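Local atomic coordinates of sialyltransferase 0160 (Photobacterium damselae, PDB entry 4R84), a protein that probably transfers sialic acid from a CMP-activated donor to galactose-containing acceptors, as an alpha-2,6-sialyltransferase of the GT-B structural group. Residues Ser452-Phe455 / Thr456-Ala459; Gln486-Thr490 / Leu491-Lys495. One frame throughout, in Å; residues are numbered along the deposited sequence.

Contact 1: Ser452-Phe455 / Thr456-Ala459; sequences SLYF and TIPA. With CSF (cytidine-5'-monophosphate-3-fluoro-N-acetyl-neuraminic acid), chain E.
I457 sets CG1 anti to its own carbonyl carbon (chi1 -54°), while L453 tucks CG between its backbone N and carbonyl carbon (chi1 69°). The two side chains then run side by side in the same direction. Their ends meet, with L453 CD1 3.8 Å from I457 CD1. Y454 lies alongside I457 as well, and its ring atom CD1 is 3.7 Å from I457 CD1. L453 CD1 rests over one face of the Y454 ring, 3.6 Å above the plane and offset toward the rim. At the far end of that ring, Y454 OH is hydrogen-bonded to T362. V462 of strand 462-468 packs on both Y454 and I457.

The backbone that carries L453 and Y454 is a short 3-10 segment, 452-455. F455 N bonds back to S452 O inside it. The next bond, from T456 N to L453 O, is weak at 3.4 Å. A water donates to S452 O over 2.8 Å and also pairs with T456 OG1, tying the start of the turn to its exit.

The second methyl of L453 faces the ligand: CD2 is 3.8 Å from C4 of the cytosine. S452 N donates a nearly straight bond of 3.1 Å (169°) to phosphate oxygen O2A of CSF. The start of the 3-10 segment thus meets the phosphate with a backbone N-H, consistent with polar stabilisation of its negative charge.

Contact 2: Gln486-Thr490 / Leu491-Lys495; sequences QVMLT and LGIVK
M488 and I493 close a Schellman motif at the C-terminal end of helix 483-490. I493 N donates to M488 O over 2.9 Å, reaching back across the turn. Inside this bond, G492 N donates to L489 O at 3.0 Å. The two bonds differ in approach. I493 N is only modestly tilted from the carbonyl plane of M488, whereas G492 N sits above the carbonyl plane of L489, 70° out of it. G492 carries the positive phi of the motif (76°), which glycine adopts readily.

Just before the motif the bonding is still helical. L491 N donates to V487 O at 2.9 Å, and T490 N to Q486 O. L489 O has a second donor, a water at 2.7 Å. The same water donates to V494 O over 2.8 Å, so it bridges the last helical turn and the departing chain. Two more backbone groups of this exit have partners from elsewhere: R296 NH2 bonds to L491 O, and D498 OD2 accepts from K495 N.

Apolar contacts flank the bonds. V487 and L491 lie side by side, with V487 CG1 3.7 Å from L491 CD1, and Y299 touches both. On another side of the helix, M488 CB is 3.9 Å from V494 CG2. I465 of strand 462-468 packs on M488 and V494. The M488 chain runs extended through chi2 and then bends at chi3 (74°). This bend lays the terminal methyl against I493, where M488 CE and I493 CG2 are only 3.5 Å apart, closer than two methyls normally come.

Contact 1 comes first along the chain, and contact 2 packs beside it, their centres about 11 Å apart. F455 is the main bridge. Its CE1 is 3.6 Å from M488 CG, and its CZ is 3.9 Å from V487 CG1. The Schellman exit of contact 2 also reaches back: I493 CG2 is 3.8 Å from Y454 O, and G492 O is 3.3 Å from A459 CB. Contact 1 touches CSF directly through S452 and L453. Contact 2 stands farther off, with the side chain of M488 about 10 Å from the ligand. The end of helix 483-490 packs against the flank of the 3-10 turn and does not itself meet the donor.

Contact 1: Ser452-Phe455 / Thr456-Ala459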
loop_
_atom_site.group_PDB
_atom_site.type_symbol
_atom_site.label_atom_id
_atom_site.label_comp_id
_atom_site.label_asym_id
_atom_site.label_seq_id
_atom_site.Cartn_x
_atom_site.Cartn_y
_atom_site.Cartn_z
ATOM N N SER A 452 14.794 -1.280 -8.386
ATOM C CA SER A 452 14.106 -1.530 -7.131
ATOM C C SER A 452 13.130 -2.704 -7.254
ATOM O O SER A 452 12.792 -3.355 -6.267
ATOM C CB SER A 452 13.380 -0.245 -6.681
ATOM O OG SER A 452 12.727 -0.455 -5.458
ATOM N N LEU A 453 12.664 -2.964 -8.471
ATOM C CA LEU A 453 11.687 -4.013 -8.696
ATOM C C LEU A 453 12.202 -5.391 -8.248
ATOM O O LEU A 453 11.404 -6.281 -7.966
ATOM C CB LEU A 453 11.269 -4.049 -10.175
ATOM C CG LEU A 453 12.293 -4.505 -11.227
ATOM C CD1 LEU A 453 12.284 -6.028 -11.411
ATOM C CD2 LEU A 453 11.998 -3.779 -12.559
ATOM N N TYR A 454 13.525 -5.570 -8.186
ATOM C CA TYR A 454 14.081 -6.876 -7.809
ATOM C C TYR A 454 13.913 -7.179 -6.321
ATOM O O TYR A 454 14.112 -8.317 -5.894
ATOM C CB TYR A 454 15.568 -6.973 -8.212
ATOM C CG TYR A 454 15.701 -7.309 -9.671
ATOM C CD1 TYR A 454 15.612 -8.625 -10.108
ATOM C CD2 TYR A 454 15.824 -6.305 -10.618
ATOM C CE1 TYR A 454 15.681 -8.934 -11.454
ATOM C CE2 TYR A 454 15.893 -6.598 -11.952
ATOM C CZ TYR A 454 15.820 -7.906 -12.368
ATOM O OH TYR A 454 15.890 -8.167 -13.712
ATOM N N PHE A 455 13.504 -6.182 -5.539
ATOM C CA PHE A 455 13.321 -6.401 -4.114
ATOM C C PHE A 455 12.015 -7.111 -3.774
ATOM O O PHE A 455 11.810 -7.529 -2.639
ATOM C CB PHE A 455 13.398 -5.069 -3.375
ATOM C CG PHE A 455 14.767 -4.757 -2.890
ATOM C CD1 PHE A 455 15.806 -4.580 -3.797
ATOM C CD2 PHE A 455 15.042 -4.680 -1.543
ATOM C CE1 PHE A 455 17.077 -4.302 -3.363
ATOM C CE2 PHE A 455 16.322 -4.403 -1.105
ATOM C CZ PHE A 455 17.340 -4.219 -2.012
ATOM N N THR A 456 11.137 -7.281 -4.750
ATOM C CA THR A 456 9.920 -8.024 -4.467
ATOM C C THR A 456 9.767 -9.204 -5.415
ATOM O O THR A 456 8.665 -9.593 -5.786
ATOM C CB THR A 456 8.677 -7.120 -4.521
ATOM O OG1 THR A 456 8.676 -6.358 -5.735
ATOM C CG2 THR A 456 8.674 -6.169 -3.335
ATOM N N ILE A 457 10.902 -9.775 -5.800
ATOM C CA ILE A 457 10.898 -11.022 -6.552
ATOM C C ILE A 457 11.532 -12.114 -5.698
ATOM O O ILE A 457 12.632 -11.919 -5.183
ATOM C CB ILE A 457 11.682 -10.903 -7.860
ATOM C CG1 ILE A 457 11.183 -9.730 -8.711
ATOM C CG2 ILE A 457 11.604 -12.208 -8.644
ATOM C CD1 ILE A 457 12.003 -9.536 -9.980
ATOM N N PRO A 458 10.841 -13.262 -5.541
ATOM C CA PRO A 458 11.435 -14.398 -4.823
ATOM C C PRO A 458 12.790 -14.747 -5.411
ATOM O O PRO A 458 12.956 -14.693 -6.641
ATOM C CB PRO A 458 10.424 -15.528 -5.043
ATOM C CG PRO A 458 9.110 -14.819 -5.271
ATOM C CD PRO A 458 9.481 -13.561 -6.030
ATOM N N ALA A 459 13.756 -15.053 -4.551
ATOM C CA ALA A 459 15.122 -15.326 -4.982
ATOM C C ALA A 459 15.188 -16.380 -6.089
ATOM O O ALA A 459 16.007 -16.274 -7.004
ATOM C CB ALA A 459 15.971 -15.760 -3.799
HETATM C C5A CSF E . 17.588 5.193 -9.721
HETATM C C4A CSF E . 16.210 5.659 -9.267
HETATM C C2A CSF E . 15.253 4.716 -11.412
HETATM O O6A CSF E . 16.590 4.280 -11.717
HETATM C C6A CSF E . 17.405 3.959 -10.595
HETATM C C3A CSF E . 15.300 5.933 -10.471
HETATM O O4A CSF E . 16.362 6.845 -8.476
HETATM N N5A CSF E . 18.391 4.858 -8.567
HETATM C C7A CSF E . 18.750 3.506 -11.129
HETATM C C8A CSF E . 18.582 2.267 -11.990
HETATM C C9A CSF E . 19.943 1.688 -12.354
HETATM O O9A CSF E . 19.717 0.509 -13.127
HETATM O O8A CSF E . 17.866 1.295 -11.228
HETATM O O7A CSF E . 19.313 4.543 -11.934
HETATM C C1A CSF E . 14.563 5.103 -12.705
HETATM O OBA CSF E . 13.355 5.408 -12.669
HETATM O OAA CSF E . 15.216 5.122 -13.775
HETATM O O1A CSF E . 14.462 3.716 -10.766
HETATM O O2A CSF E . 14.300 1.416 -9.826
HETATM N N1 CSF E . 10.270 -0.178 -13.877
HETATM C C2 CSF E . 9.527 -1.124 -14.601
HETATM N N3 CSF E . 10.141 -1.896 -15.526
HETATM C C4 CSF E . 11.467 -1.754 -15.735
HETATM C C5 CSF E . 12.212 -0.808 -15.031
HETATM C C6 CSF E . 11.577 -0.005 -14.089
HETATM C "C3'" CSF E . 10.398 0.550 -10.737
HETATM C "C2'" CSF E . 9.305 -0.026 -11.599
HETATM C "C1'" CSF E . 9.544 0.671 -12.919
HETATM O "O4'" CSF E . 10.294 1.857 -12.644
HETATM C "C4'" CSF E . 10.459 1.976 -11.232
HETATM P PA CSF E . 14.302 2.150 -11.144
HETATM O "O5'" CSF E . 12.805 1.990 -11.648
HETATM C "C5'" CSF E . 11.776 2.659 -10.934
HETATM O "O3'" CSF E . 10.094 0.426 -9.353
HETATM O "O2'" CSF E . 8.021 0.405 -11.129
HETATM N N4 CSF E . 12.084 -2.527 -16.662
HETATM O O2 CSF E . 8.293 -1.237 -14.378
HETATM O O3A CSF E . 15.203 1.719 -12.269
HETATM C C10 CSF E . 19.615 5.351 -8.360
HETATM O O10 CSF E . 20.118 6.196 -9.087
HETATM C C11 CSF E . 20.349 4.777 -7.180
HETATM F F3A CSF E . 15.766 7.013 -11.183
HETATM O O HOH W 1 10.280 -3.881 -5.253
HETATM O O HOH W 2 13.701 -10.058 -4.070
#

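Contact 2: Gln486-Thr490 / Leu491-Lys495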
loop_
_atom_site.group_PDB
_atom_site.type_symbol
_atom_site.label_atom_id
_atom_site.label_comp_id
_atom_site.label_asym_id
_atom_site.label_seq_id
_atom_site.Cartn_x
_atom_site.Cartn_y
_atom_site.Cartn_z
ATOM N N GLN A 486 25.222 -5.072 -1.330
ATOM C CA GLN A 486 25.460 -5.634 0.002
ATOM C C GLN A 486 24.143 -6.000 0.684
ATOM O O GLN A 486 24.044 -7.047 1.336
ATOM C CB GLN A 486 26.265 -4.656 0.867
ATOM C CG GLN A 486 27.755 -4.557 0.467
ATOM C CD GLN A 486 28.462 -5.893 0.532
ATOM O OE1 GLN A 486 28.486 -6.542 1.576
ATOM N NE2 GLN A 486 29.042 -6.315 -0.586
ATOM N N VAL A 487 23.127 -5.156 0.509
ATOM C CA VAL A 487 21.807 -5.455 1.063
ATOM C C VAL A 487 21.165 -6.661 0.392
ATOM O O VAL A 487 20.661 -7.559 1.070
ATOM C CB VAL A 487 20.865 -4.239 0.939
ATOM C CG1 VAL A 487 19.414 -4.634 1.223
ATOM C CG2 VAL A 487 21.341 -3.129 1.846
ATOM N N MET A 488 21.227 -6.719 -0.935
ATOM C CA MET A 488 20.635 -7.828 -1.663
ATOM C C MET A 488 21.330 -9.149 -1.337
ATOM O O MET A 488 20.675 -10.193 -1.260
ATOM C CB MET A 488 20.699 -7.565 -3.166
ATOM C CG MET A 488 20.024 -6.281 -3.569
ATOM S SD MET A 488 19.972 -6.102 -5.360
ATOM C CE MET A 488 18.721 -7.287 -5.748
ATOM N N LEU A 489 22.648 -9.109 -1.142
ATOM C CA LEU A 489 23.384 -10.302 -0.727
ATOM C C LEU A 489 22.935 -10.783 0.653
ATOM O O LEU A 489 22.684 -11.967 0.841
ATOM C CB LEU A 489 24.894 -10.036 -0.744
ATOM C CG LEU A 489 25.556 -9.894 -2.127
ATOM C CD1 LEU A 489 26.973 -9.361 -2.001
ATOM C CD2 LEU A 489 25.570 -11.209 -2.895
ATOM N N THR A 490 22.837 -9.864 1.612
ATOM C CA THR A 490 22.396 -10.183 2.980
ATOM C C THR A 490 20.980 -10.772 2.997
ATOM O O THR A 490 20.667 -11.676 3.786
ATOM C CB THR A 490 22.447 -8.929 3.879
ATOM O OG1 THR A 490 23.806 -8.490 3.989
ATOM C CG2 THR A 490 21.909 -9.215 5.279
ATOM N N LEU A 491 20.131 -10.238 2.130
ATOM C CA LEU A 491 18.749 -10.694 2.002
ATOM C C LEU A 491 18.613 -11.959 1.153
ATOM O O LEU A 491 17.532 -12.525 1.055
ATOM C CB LEU A 491 17.884 -9.573 1.414
ATOM C CG LEU A 491 17.570 -8.403 2.346
ATOM C CD1 LEU A 491 16.878 -7.284 1.562
ATOM C CD2 LEU A 491 16.707 -8.869 3.507
ATOM N N GLY A 492 19.695 -12.401 0.513
ATOM C CA GLY A 492 19.630 -13.623 -0.270
ATOM C C GLY A 492 18.921 -13.474 -1.607
ATOM O O GLY A 492 18.546 -14.463 -2.247
ATOM N N ILE A 493 18.778 -12.239 -2.062
ATOM C CA ILE A 493 18.107 -11.994 -3.325
ATOM C C ILE A 493 19.006 -12.456 -4.444
ATOM O O ILE A 493 18.559 -13.078 -5.406
ATOM C CB ILE A 493 17.764 -10.512 -3.509
ATOM C CG1 ILE A 493 16.812 -10.068 -2.395
ATOM C CG2 ILE A 493 17.155 -10.277 -4.892
ATOM C CD1 ILE A 493 16.526 -8.581 -2.388
ATOM N N VAL A 494 20.284 -12.148 -4.296
ATOM C CA VAL A 494 21.296 -12.612 -5.232
ATOM C C VAL A 494 22.510 -13.138 -4.477
ATOM O O VAL A 494 22.728 -12.807 -3.309
ATOM C CB VAL A 494 21.765 -11.489 -6.179
ATOM C CG1 VAL A 494 20.664 -11.066 -7.112
ATOM C CG2 VAL A 494 22.266 -10.315 -5.382
ATOM N N LYS A 495 23.302 -13.944 -5.177
ATOM C CA LYS A 495 24.651 -14.269 -4.759
ATOM C C LYS A 495 25.617 -13.479 -5.645
ATOM O O LYS A 495 25.208 -12.915 -6.658
ATOM C CB LYS A 495 24.888 -15.777 -4.864
ATOM C CG LYS A 495 24.016 -16.573 -3.919
ATOM C CD LYS A 495 24.330 -18.061 -3.981
ATOM C CE LYS A 495 23.578 -18.796 -2.882
ATOM N NZ LYS A 495 22.102 -18.722 -3.086
HETATM O O HOH W 3 23.309 -13.989 -0.855
#